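Local coordinates for FdxN element excision controlling factor protein (Anabaena variabilis, PDB 2OKF), which is thought to bind nucleic acid as a controlling factor in excision of the fdxN element, and belongs to the PDDEXK nuclease-like clan, at residues L98-P101 and L102-K106. Sequence-based numbering, arbitrary orientation.
Sequences LAVP and LTTYK
The Pro101 ring turns one face to Thr104, whose OG1 sits over it, 3.6 Å from Pro101 CB and 3.7 Å from Pro101 CD, while Pro101 also touches Tyr128 of strand 125-129. The flat ring of Tyr105 leads away from the contact towards Val127, Gln137 and Ile139. This is a strand-to-helix corner in the PDDEXK-clan fold: strand 94-101, lying between the parallel strands 54-60 and 125-129, ends at Pro101, the N-cap residue, and the axis of helix 102-106 lies at 89° to that of 98-101. The position of the Thr104 hydroxyl follows from chi1 of -50°, which sets OG1 opposite the carbonyl carbon, on the proline side, and directs CG2 towards Val100. Val100 was modelled in two conformers; in the one described here its CG1 lies 3.8 Å from Thr104 CB and 4.2 Å from Tyr105 CB, so its packing against the first turn is to that extent provisional. Phe109 adds to this apolar patch, touching both Val100 and Thr104. The turn itself is closed by its backbone: Tyr105 N donates to Pro101 O at 2.9 Å, with a nearly straight N-H...O angle of 165°.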
# COMPACT_ATOMS: atom_id res chain seq x y z
N LEU A 98 -7.64 -4.35 -9.45
CA LEU A 98 -7.90 -2.96 -8.99
C LEU A 98 -8.79 -2.35 -10.05
O LEU A 98 -8.37 -2.20 -11.21
CB LEU A 98 -6.62 -2.18 -8.83
CG LEU A 98 -6.77 -0.72 -8.46
CD1 LEU A 98 -7.33 -0.60 -7.06
CD2 LEU A 98 -5.43 -0.05 -8.57
N ALA A 99 -9.98 -1.92 -9.66
CA ALA A 99 -10.90 -1.25 -10.61
C ALA A 99 -10.62 0.26 -10.59
O ALA A 99 -10.65 0.87 -9.54
CB ALA A 99 -12.34 -1.51 -10.25
N VAL A 100 -10.32 0.82 -11.75
CA VAL A 100 -9.91 2.20 -11.94
C VAL A 100 -10.85 2.87 -12.97
O VAL A 100 -11.05 2.29 -14.03
CB VAL A 100 -8.45 2.16 -12.58
CG1 VAL A 100 -7.85 3.53 -12.78
CG2 VAL A 100 -7.48 1.29 -11.75
N PRO A 101 -11.33 4.07 -12.73
CA PRO A 101 -12.06 4.77 -13.81
C PRO A 101 -11.18 5.05 -15.02
O PRO A 101 -9.97 5.24 -14.91
CB PRO A 101 -12.48 6.08 -13.14
CG PRO A 101 -12.55 5.77 -11.71
CD PRO A 101 -11.40 4.85 -11.47
N LEU A 102 -11.78 5.07 -16.19
CA LEU A 102 -11.07 5.33 -17.41
C LEU A 102 -10.38 6.67 -17.38
O LEU A 102 -9.29 6.80 -17.91
CB LEU A 102 -12.04 5.32 -18.59
CG LEU A 102 -11.42 5.46 -19.97
CD1 LEU A 102 -10.25 4.53 -20.25
CD2 LEU A 102 -12.57 5.28 -21.02
N THR A 103 -11.04 7.68 -16.82
CA THR A 103 -10.42 9.02 -16.73
C THR A 103 -9.12 8.96 -15.93
O THR A 103 -8.12 9.54 -16.34
CB THR A 103 -11.36 10.07 -16.15
OG1 THR A 103 -11.81 9.71 -14.84
CG2 THR A 103 -12.55 10.29 -17.09
N THR A 104 -9.15 8.24 -14.81
CA THR A 104 -7.96 8.06 -13.99
C THR A 104 -6.89 7.28 -14.72
O THR A 104 -5.68 7.61 -14.68
CB THR A 104 -8.35 7.29 -12.73
OG1 THR A 104 -9.51 7.91 -12.14
CG2 THR A 104 -7.20 7.25 -11.72
N TYR A 105 -7.32 6.21 -15.39
CA TYR A 105 -6.44 5.37 -16.17
C TYR A 105 -5.68 6.19 -17.24
O TYR A 105 -4.50 5.99 -17.45
CB TYR A 105 -7.23 4.22 -16.84
CG TYR A 105 -6.34 3.32 -17.66
CD1 TYR A 105 -5.38 2.50 -17.05
CD2 TYR A 105 -6.45 3.28 -19.03
CE1 TYR A 105 -4.55 1.70 -17.80
CE2 TYR A 105 -5.64 2.47 -19.80
CZ TYR A 105 -4.69 1.67 -19.17
OH TYR A 105 -3.89 0.88 -19.97
N LYS A 106 -6.39 7.07 -17.92
CA LYS A 106 -5.82 7.87 -19.02
C LYS A 106 -4.95 9.02 -18.56
O LYS A 106 -4.22 9.57 -19.37
CB LYS A 106 -6.93 8.40 -19.93
CG LYS A 106 -7.67 7.30 -20.68
CD LYS A 106 -8.85 7.83 -21.49
CE LYS A 106 -8.43 8.55 -22.73
NZ LYS A 106 -9.67 8.79 -23.50